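Long-range contacts in probable glutamine synthetase (Pseudomonas aeruginosa, PDB 4HPP), which belongs to the glutamine synthetase family and holds a magnesium ion and a glutamic acid molecule in its catalytic domain: residues Ala147-Gln153 against Phe177-Tyr181; Glu131-Leu136 against Arg184-Thr189. All blocks are in the same frame, centred on the assembly; numbering follows the deposited sequence.

Interaction 1 (Ala147-Gln153 against Phe177-Tyr181); sequences AFSLQAQ and FLPEY. With MG (magnesium ion), chain B; GLU (glutamic acid), chain D.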
ATOM      1  N   ALA A 147       1.586  30.901  16.482  1.00 36.67           N
ATOM      2  CA  ALA A 147       2.522  31.787  15.848  1.00 38.63           C
ATOM      3  C   ALA A 147       3.904  31.778  16.544  1.00 42.51           C
ATOM      4  O   ALA A 147       3.992  31.832  17.760  1.00 49.72           O
ATOM      5  CB  ALA A 147       1.966  33.180  15.853  1.00 36.49           C
ATOM      6  N   PHE A 148       4.969  31.708  15.751  1.00 38.71           N
ATOM      7  CA  PHE A 148       6.344  31.906  16.231  1.00 43.21           C
ATOM      8  C   PHE A 148       6.875  30.710  17.076  1.00 40.70           C
ATOM      9  O   PHE A 148       7.932  30.822  17.662  1.00 41.66           O
ATOM     10  CB  PHE A 148       6.442  33.213  17.064  1.00 44.15           C
ATOM     11  CG  PHE A 148       6.040  34.498  16.339  1.00 41.82           C
ATOM     12  CD1 PHE A 148       5.441  35.538  17.046  1.00 52.39           C
ATOM     13  CD2 PHE A 148       6.296  34.704  15.001  1.00 42.36           C
ATOM     14  CE1 PHE A 148       5.073  36.731  16.418  1.00 54.24           C
ATOM     15  CE2 PHE A 148       5.912  35.880  14.369  1.00 45.68           C
ATOM     16  CZ  PHE A 148       5.299  36.897  15.067  1.00 46.06           C
ATOM     17  N   SER A 149       6.106  29.615  17.172  1.00 40.35           N
ATOM     18  CA  SER A 149       6.269  28.628  18.220  1.00 43.65           C
ATOM     19  C   SER A 149       7.146  27.463  17.794  1.00 47.79           C
ATOM     20  O   SER A 149       7.212  27.130  16.588  1.00 51.56           O
ATOM     21  CB  SER A 149       4.897  28.154  18.798  1.00 47.87           C
ATOM     22  OG  SER A 149       4.135  27.415  17.861  1.00 47.30           O
ATOM     23  N   LEU A 150       7.832  26.861  18.782  1.00 45.95           N
ATOM     24  CA  LEU A 150       8.755  25.721  18.525  1.00 45.37           C
ATOM     25  C   LEU A 150       7.944  24.638  17.824  1.00 40.05           C
ATOM     26  O   LEU A 150       8.409  24.017  16.867  1.00 45.31           O
ATOM     27  CB  LEU A 150       9.423  25.143  19.825  1.00 46.24           C
ATOM     28  CG  LEU A 150      10.531  24.075  19.647  1.00 48.55           C
ATOM     29  CD1 LEU A 150      11.581  24.497  18.622  1.00 38.88           C
ATOM     30  CD2 LEU A 150      11.241  23.753  20.947  1.00 49.27           C
ATOM     31  N   GLN A 151       6.701  24.458  18.251  1.00 34.95           N
ATOM     32  CA  GLN A 151       5.905  23.431  17.634  1.00 36.01           C
ATOM     33  C   GLN A 151       5.683  23.689  16.184  1.00 35.40           C
ATOM     34  O   GLN A 151       5.674  22.715  15.380  1.00 37.66           O
ATOM     35  CB  GLN A 151       4.616  23.180  18.392  1.00 43.27           C
ATOM     36  CG  GLN A 151       4.802  22.305  19.626  1.00 42.47           C
ATOM     37  CD  GLN A 151       3.450  21.780  20.032  1.00 43.33           C
ATOM     38  OE1 GLN A 151       2.637  22.542  20.490  1.00 40.82           O
ATOM     39  NE2 GLN A 151       3.191  20.489  19.824  1.00 36.47           N
ATOM     40  N   ALA A 152       5.583  24.968  15.806  1.00 32.99           N
ATOM     41  CA  ALA A 152       5.313  25.272  14.376  1.00 37.06           C
ATOM     42  C   ALA A 152       6.551  25.008  13.574  1.00 42.10           C
ATOM     43  O   ALA A 152       6.454  24.553  12.437  1.00 46.72           O
ATOM     44  CB  ALA A 152       4.816  26.690  14.120  1.00 30.35           C
ATOM     45  N   GLN A 153       7.729  25.284  14.142  1.00 45.26           N
ATOM     46  CA  GLN A 153       8.951  24.931  13.440  1.00 39.88           C
ATOM     47  C   GLN A 153       9.060  23.382  13.331  1.00 43.53           C
ATOM     48  O   GLN A 153       9.336  22.852  12.252  1.00 43.64           O
ATOM     49  CB  GLN A 153      10.173  25.596  14.096  1.00 45.45           C
ATOM     50  CG  GLN A 153      11.477  25.120  13.478  1.00 43.88           C
ATOM     51  CD  GLN A 153      12.530  26.189  13.274  1.00 50.92           C
ATOM     52  OE1 GLN A 153      12.292  27.411  13.418  1.00 52.11           O
ATOM     53  NE2 GLN A 153      13.732  25.730  12.932  1.00 47.40           N
ATOM     54  N   PHE A 177      16.005  30.845  10.056  1.00 43.99           N
ATOM     55  CA  PHE A 177      14.751  30.228   9.598  1.00 42.12           C
ATOM     56  C   PHE A 177      13.824  30.272  10.774  1.00 41.53           C
ATOM     57  O   PHE A 177      14.233  29.999  11.890  1.00 42.74           O
ATOM     58  CB  PHE A 177      14.924  28.763   9.113  1.00 48.20           C
ATOM     59  CG  PHE A 177      13.623  28.098   8.717  1.00 42.97           C
ATOM     60  CD1 PHE A 177      13.195  28.107   7.385  1.00 40.70           C
ATOM     61  CD2 PHE A 177      12.819  27.483   9.670  1.00 41.52           C
ATOM     62  CE1 PHE A 177      11.944  27.568   7.041  1.00 36.02           C
ATOM     63  CE2 PHE A 177      11.590  26.915   9.318  1.00 42.75           C
ATOM     64  CZ  PHE A 177      11.168  26.945   8.000  1.00 38.63           C
ATOM     65  N   LEU A 178      12.581  30.653  10.558  1.00 47.61           N
ATOM     66  CA  LEU A 178      11.685  30.810  11.713  1.00 45.14           C
ATOM     67  C   LEU A 178      10.223  30.658  11.304  1.00 41.51           C
ATOM     68  O   LEU A 178       9.852  31.098  10.219  1.00 43.64           O
ATOM     69  CB  LEU A 178      11.946  32.185  12.357  1.00 48.93           C
ATOM     70  CG  LEU A 178      11.946  33.468  11.505  1.00 59.47           C
ATOM     71  CD1 LEU A 178      10.682  34.294  11.746  1.00 56.52           C
ATOM     72  CD2 LEU A 178      13.173  34.337  11.763  1.00 62.15           C
ATOM     73  N   PRO A 179       9.384  30.050  12.154  1.00 43.11           N
ATOM     74  CA  PRO A 179       7.904  30.168  11.895  1.00 40.34           C
ATOM     75  C   PRO A 179       7.493  31.599  12.160  1.00 42.78           C
ATOM     76  O   PRO A 179       8.060  32.231  13.058  1.00 45.39           O
ATOM     77  CB  PRO A 179       7.270  29.299  12.962  1.00 36.70           C
ATOM     78  CG  PRO A 179       8.298  29.306  14.076  1.00 42.71           C
ATOM     79  CD  PRO A 179       9.678  29.423  13.460  1.00 37.73           C
ATOM     80  N   GLU A 180       6.583  32.142  11.346  1.00 46.20           N
ATOM     81  CA  GLU A 180       6.154  33.543  11.481  1.00 44.20           C
ATOM     82  C   GLU A 180       4.702  33.644  12.041  1.00 48.94           C
ATOM     83  O   GLU A 180       4.127  32.669  12.566  1.00 42.37           O
ATOM     84  CB  GLU A 180       6.223  34.239  10.116  1.00 45.88           C
ATOM     85  CG  GLU A 180       7.392  35.186   9.937  1.00 51.59           C
ATOM     86  CD  GLU A 180       7.195  36.538  10.583  1.00 49.78           C
ATOM     87  OE1 GLU A 180       8.119  37.368  10.507  1.00 52.09           O
ATOM     88  OE2 GLU A 180       6.122  36.792  11.157  1.00 53.08           O
ATOM     89  N   TYR A 181       4.088  34.810  11.861  1.00 49.69           N
ATOM     90  CA  TYR A 181       2.839  35.121  12.569  1.00 52.31           C
ATOM     91  C   TYR A 181       1.657  34.297  12.034  1.00 45.14           C
ATOM     92  O   TYR A 181       0.908  33.741  12.817  1.00 38.64           O
ATOM     93  CB  TYR A 181       2.608  36.681  12.711  1.00 50.57           C
ATOM     94  CG  TYR A 181       1.384  37.064  13.476  1.00 48.75           C
ATOM     95  CD1 TYR A 181       1.130  36.527  14.748  1.00 51.25           C
ATOM     96  CD2 TYR A 181       0.450  37.958  12.932  1.00 56.39           C
ATOM     97  CE1 TYR A 181      -0.018  36.844  15.456  1.00 48.62           C
ATOM     98  CE2 TYR A 181      -0.715  38.289  13.619  1.00 49.06           C
ATOM     99  CZ  TYR A 181      -0.950  37.731  14.867  1.00 53.48           C
ATOM    100  OH  TYR A 181      -2.095  38.070  15.540  1.00 55.43           O
TER
HETATM  101 MG    MG B 501       9.111  38.841   9.306  1.00 40.18          MG
HETATM  102  N   GLU D 503       4.082  39.725   7.396  1.00 59.07           N
HETATM  103  CA  GLU D 503       4.425  41.203   7.461  1.00 66.94           C
HETATM  104  C   GLU D 503       4.467  41.948   6.107  1.00 63.78           C
HETATM  105  O   GLU D 503       3.603  41.781   5.255  1.00 54.76           O
HETATM  106  CB  GLU D 503       5.753  41.401   8.180  1.00 70.29           C
HETATM  107  CG  GLU D 503       5.688  41.103   9.653  1.00 68.88           C
HETATM  108  CD  GLU D 503       7.042  41.095  10.282  1.00 67.54           C
HETATM  109  OE1 GLU D 503       7.276  41.989  11.110  1.00 79.26           O
HETATM  110  OE2 GLU D 503       7.869  40.215   9.940  1.00 71.84           O
HETATM  111  OXT GLU D 503       5.374  42.735   5.812  1.00 77.21           O
HETATM  112  O   HOH W   1       4.179  30.097  13.013  1.00 46.15           O
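P179 is the apolar wedge of this contact: its CG lies 3.5 Å from S149 O at the N-cap of the helix, its CB 3.8 Å from A152 CB, and its CD faces Q153 OE1. Q153 reaches that point because CG is anti to its backbone N (chi1 174°) and the chain then bends at chi2. Its amide stands perpendicular (90°) to the F177 ring and meets the ring edge, while NE2 is hydrogen-bonded to S25 of the second subunit. F148 forms the other packed patch. Its ring edge receives P179 O and E180 OE2, with CE2 3.3 Å from that carboxylate oxygen, and CZ rests on Y181 CB. E180 OE2 also accepts the Y181 N-H through its anti lone pair at 2.9 Å, a bond consistent with holding the carboxylate in place while its OE1 binds magnesium. The polar seam between these patches is looser: F148 N reaches E180 O only weakly (3.4 Å, 141°), and a water joins the same two atoms, donating to E180 O at 2.6 Å. In the fold, P179 and F177 pack against Y186 of strand 185-194, helix 159-169 packs against F177, and the second subunit borders the loop that leads into helix 150-155.

Interaction 2 (Glu131-Leu136 against Arg184-Thr189); sequences EHEFSL and RQYEVT. With MG (magnesium ion), chain B; GLU (glutamic acid), chain D.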
ATOM      1  N   GLU A 131      14.304  39.856   2.794  1.00 48.38           N
ATOM      2  CA  GLU A 131      13.769  38.917   3.759  1.00 53.05           C
ATOM      3  C   GLU A 131      12.480  38.449   3.136  1.00 55.74           C
ATOM      4  O   GLU A 131      11.706  39.275   2.629  1.00 50.31           O
ATOM      5  CB  GLU A 131      13.459  39.584   5.106  1.00 62.71           C
ATOM      6  CG  GLU A 131      14.652  40.052   5.967  1.00 67.97           C
ATOM      7  CD  GLU A 131      14.208  40.590   7.355  1.00 75.63           C
ATOM      8  OE1 GLU A 131      15.099  40.758   8.208  1.00 81.66           O
ATOM      9  OE2 GLU A 131      12.981  40.824   7.626  1.00 70.41           O
ATOM     10  N   HIS A 132      12.248  37.136   3.186  1.00 47.85           N
ATOM     11  CA  HIS A 132      11.155  36.528   2.495  1.00 42.36           C
ATOM     12  C   HIS A 132      10.247  35.783   3.418  1.00 49.64           C
ATOM     13  O   HIS A 132      10.732  35.021   4.267  1.00 51.52           O
ATOM     14  CB  HIS A 132      11.686  35.594   1.449  1.00 40.19           C
ATOM     15  CG  HIS A 132      12.313  36.300   0.245  1.00 44.71           C
ATOM     16  ND1 HIS A 132      13.662  36.303   0.014  1.00 46.53           N
ATOM     17  CD2 HIS A 132      11.726  36.942  -0.849  1.00 41.85           C
ATOM     18  CE1 HIS A 132      13.914  36.946  -1.145  1.00 45.80           C
ATOM     19  NE2 HIS A 132      12.727  37.342  -1.666  1.00 47.18           N
ATOM     20  N   GLU A 133       8.922  36.005   3.289  1.00 44.36           N
ATOM     21  CA  GLU A 133       7.974  35.228   4.046  1.00 40.18           C
ATOM     22  C   GLU A 133       7.110  34.394   3.071  1.00 46.00           C
ATOM     23  O   GLU A 133       6.845  34.808   1.930  1.00 41.45           O
ATOM     24  CB  GLU A 133       7.146  36.107   4.950  1.00 44.83           C
ATOM     25  CG  GLU A 133       7.889  36.675   6.158  1.00 42.96           C
ATOM     26  CD  GLU A 133       7.136  37.845   6.795  1.00 51.66           C
ATOM     27  OE1 GLU A 133       6.149  38.355   6.177  1.00 42.89           O
ATOM     28  OE2 GLU A 133       7.546  38.277   7.914  1.00 50.38           O
ATOM     29  N   PHE A 134       6.709  33.201   3.507  1.00 38.37           N
ATOM     30  CA  PHE A 134       5.931  32.320   2.659  1.00 38.01           C
ATOM     31  C   PHE A 134       5.044  31.369   3.477  1.00 35.81           C
ATOM     32  O   PHE A 134       5.247  31.163   4.712  1.00 41.43           O
ATOM     33  CB  PHE A 134       6.871  31.540   1.706  1.00 38.83           C
ATOM     34  CG  PHE A 134       7.858  30.603   2.427  1.00 43.86           C
ATOM     35  CD1 PHE A 134       9.124  31.070   2.854  1.00 37.33           C
ATOM     36  CD2 PHE A 134       7.544  29.251   2.623  1.00 36.96           C
ATOM     37  CE1 PHE A 134       9.995  30.242   3.488  1.00 31.57           C
ATOM     38  CE2 PHE A 134       8.443  28.418   3.253  1.00 40.15           C
ATOM     39  CZ  PHE A 134       9.649  28.908   3.704  1.00 33.50           C
ATOM     40  N   SER A 135       4.101  30.765   2.781  1.00 29.12           N
ATOM     41  CA  SER A 135       3.209  29.772   3.342  1.00 33.31           C
ATOM     42  C   SER A 135       3.782  28.485   2.922  1.00 37.94           C
ATOM     43  O   SER A 135       4.203  28.357   1.758  1.00 40.93           O
ATOM     44  CB  SER A 135       1.809  29.817   2.664  1.00 38.93           C
ATOM     45  OG  SER A 135       1.025  30.937   3.071  1.00 43.27           O
ATOM     46  N   LEU A 136       3.775  27.521   3.843  1.00 40.88           N
ATOM     47  CA  LEU A 136       4.128  26.129   3.570  1.00 37.98           C
ATOM     48  C   LEU A 136       2.885  25.281   3.677  1.00 41.57           C
ATOM     49  O   LEU A 136       2.363  25.086   4.775  1.00 44.70           O
ATOM     50  CB  LEU A 136       5.217  25.611   4.532  1.00 35.72           C
ATOM     51  CG  LEU A 136       5.826  24.253   4.171  1.00 32.63           C
ATOM     52  CD1 LEU A 136       6.499  24.330   2.824  1.00 34.22           C
ATOM     53  CD2 LEU A 136       6.840  23.758   5.186  1.00 32.85           C
ATOM     54  N   ARG A 184       1.044  28.380   9.084  1.00 48.73           N
ATOM     55  CA  ARG A 184       1.929  27.831   8.007  1.00 41.65           C
ATOM     56  C   ARG A 184       2.875  28.898   7.447  1.00 42.55           C
ATOM     57  O   ARG A 184       3.440  28.720   6.355  1.00 39.96           O
ATOM     58  CB  ARG A 184       1.075  27.247   6.866  1.00 50.97           C
ATOM     59  CG  ARG A 184      -0.148  26.454   7.328  1.00 51.98           C
ATOM     60  CD  ARG A 184       0.329  25.148   7.949  1.00 64.02           C
ATOM     61  NE  ARG A 184      -0.728  24.198   8.253  1.00 68.55           N
ATOM     62  CZ  ARG A 184      -0.539  23.064   8.940  1.00 70.92           C
ATOM     63  NH1 ARG A 184       0.694  22.740   9.381  1.00 53.73           N
ATOM     64  NH2 ARG A 184      -1.594  22.255   9.201  1.00 57.39           N
ATOM     65  N   GLN A 185       3.015  30.048   8.133  1.00 37.87           N
ATOM     66  CA  GLN A 185       3.945  31.002   7.640  1.00 36.97           C
ATOM     67  C   GLN A 185       5.354  30.739   8.200  1.00 47.64           C
ATOM     68  O   GLN A 185       5.522  30.504   9.431  1.00 44.01           O
ATOM     69  CB  GLN A 185       3.501  32.388   7.994  1.00 37.18           C
ATOM     70  CG  GLN A 185       4.204  33.436   7.155  1.00 38.89           C
ATOM     71  CD  GLN A 185       3.813  34.857   7.484  1.00 44.76           C
ATOM     72  OE1 GLN A 185       3.489  35.190   8.638  1.00 52.22           O
ATOM     73  NE2 GLN A 185       3.883  35.729   6.474  1.00 46.16           N
ATOM     74  N   TYR A 186       6.338  30.807   7.296  1.00 42.03           N
ATOM     75  CA  TYR A 186       7.770  30.758   7.642  1.00 42.07           C
ATOM     76  C   TYR A 186       8.562  31.886   6.989  1.00 43.95           C
ATOM     77  O   TYR A 186       8.110  32.519   6.052  1.00 44.65           O
ATOM     78  CB  TYR A 186       8.370  29.429   7.235  1.00 40.22           C
ATOM     79  CG  TYR A 186       7.640  28.318   7.940  1.00 43.42           C
ATOM     80  CD1 TYR A 186       8.100  27.865   9.183  1.00 36.07           C
ATOM     81  CD2 TYR A 186       6.427  27.788   7.424  1.00 36.91           C
ATOM     82  CE1 TYR A 186       7.444  26.899   9.874  1.00 35.38           C
ATOM     83  CE2 TYR A 186       5.774  26.788   8.116  1.00 38.99           C
ATOM     84  CZ  TYR A 186       6.294  26.354   9.347  1.00 40.45           C
ATOM     85  OH  TYR A 186       5.686  25.376  10.097  1.00 37.56           O
ATOM     86  N   GLU A 187       9.726  32.167   7.554  1.00 46.74           N
ATOM     87  CA  GLU A 187      10.614  33.170   7.024  1.00 49.05           C
ATOM     88  C   GLU A 187      12.045  32.640   7.012  1.00 49.53           C
ATOM     89  O   GLU A 187      12.534  32.055   7.984  1.00 47.21           O
ATOM     90  CB  GLU A 187      10.528  34.445   7.835  1.00 53.08           C
ATOM     91  CG  GLU A 187      11.252  35.623   7.175  1.00 59.16           C
ATOM     92  CD  GLU A 187      11.317  36.887   8.045  1.00 57.94           C
ATOM     93  OE1 GLU A 187      11.949  37.882   7.631  1.00 69.36           O
ATOM     94  OE2 GLU A 187      10.727  36.914   9.131  1.00 52.55           O
ATOM     95  N   VAL A 188      12.697  32.831   5.884  1.00 50.62           N
ATOM     96  CA  VAL A 188      14.115  32.593   5.817  1.00 51.00           C
ATOM     97  C   VAL A 188      14.860  33.886   5.396  1.00 51.43           C
ATOM     98  O   VAL A 188      14.383  34.644   4.543  1.00 47.94           O
ATOM     99  CB  VAL A 188      14.449  31.373   4.956  1.00 48.71           C
ATOM    100  CG1 VAL A 188      13.876  31.509   3.546  1.00 51.74           C
ATOM    101  CG2 VAL A 188      15.961  31.161   4.923  1.00 52.66           C
ATOM    102  N   THR A 189      15.979  34.159   6.065  1.00 46.35           N
ATOM    103  CA  THR A 189      16.758  35.352   5.818  1.00 46.00           C
ATOM    104  C   THR A 189      18.169  34.859   5.481  1.00 51.31           C
ATOM    105  O   THR A 189      18.608  33.738   5.859  1.00 47.73           O
ATOM    106  CB  THR A 189      16.819  36.303   7.039  1.00 45.64           C
ATOM    107  OG1 THR A 189      17.351  35.591   8.137  1.00 58.19           O
ATOM    108  CG2 THR A 189      15.482  36.832   7.502  1.00 37.32           C
TER
HETATM  109 MG    MG B 501       9.111  38.841   9.306  1.00 40.18          MG
HETATM  110  N   GLU D 503       4.082  39.725   7.396  1.00 59.07           N
HETATM  111  CA  GLU D 503       4.425  41.203   7.461  1.00 66.94           C
HETATM  112  C   GLU D 503       4.467  41.948   6.107  1.00 63.78           C
HETATM  113  O   GLU D 503       3.603  41.781   5.255  1.00 54.76           O
HETATM  114  CB  GLU D 503       5.753  41.401   8.180  1.00 70.29           C
HETATM  115  CG  GLU D 503       5.688  41.103   9.653  1.00 68.88           C
HETATM  116  CD  GLU D 503       7.042  41.095  10.282  1.00 67.54           C
HETATM  117  OE1 GLU D 503       7.276  41.989  11.110  1.00 79.26           O
HETATM  118  OE2 GLU D 503       7.869  40.215   9.940  1.00 71.84           O
HETATM  119  OXT GLU D 503       5.374  42.735   5.812  1.00 77.21           O
HETATM  120  O   HOH W   2      14.878  35.741   2.227  1.00 37.74           O
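F134 and Y186 form a hydrogen-bonded pair in an antiparallel strand pairing of the catalytic domain's mixed sheet, where the two short segments run at 146°. Both of their N-H groups are satisfied reciprocally: F134 N donates to Y186 O at 3.0 Å, and Y186 N to F134 O at 2.8 Å, each nearly along the C=O axis. L136 N continues the pattern by donating to R184 O in the carbonyl plane, whereas V188 N to H132 O is weak. V188 O accepts from a water at 2.6 Å, which also bonds to H132 ND1 in the ring plane.

On the face carrying F134, Y186 and V188, Y186 CB sits over the F134 ring in a CH-pi contact, 26° off the ring normal, and V188 CG1 meets the ring edge. Helices 159-169 and 196-216 cover this face.

On the other face, E133 and E187 form a non-hydrogen-bonded pair whose CG atoms touch while their carboxylates, turned 86° apart, converge on magnesium. Q185 NE2 is satisfied by N233 and T232, and E131 OE1 by a weak bond from H238. E131 OE2 lies 3.1 Å from E187 OE1, two acceptors in close approach. E133 divides its oxygens: OE2 binds magnesium at 2.2 Å, while OE1 accepts from G234 N and, at 2.8 Å, from the bound glutamic acid N.

Strand 185-194 connects the two contacts, pairing with strand 174-179 from interaction 1 and with strand 124-137 in interaction 2; their centres lie about 10 Å apart. E180 N approaches Q185 O to 2.7 Å, a probable backbone hydrogen bond, and A152 O is 2.6 Å from Y186 OH, probably bonding helix 150-155 to the sheet. F177 CZ packs 3.4 Å from Y186 CD1. The metal site draws on both contacts: interaction 1 supplies E180 OE1 at 2.1 Å from magnesium, and interaction 2 supplies E133 and E187. The ligand's OE2, 2.0 Å from the ion, completes the four modelled metal bonds, thereby joining both contacts to the glutamic acid pocket.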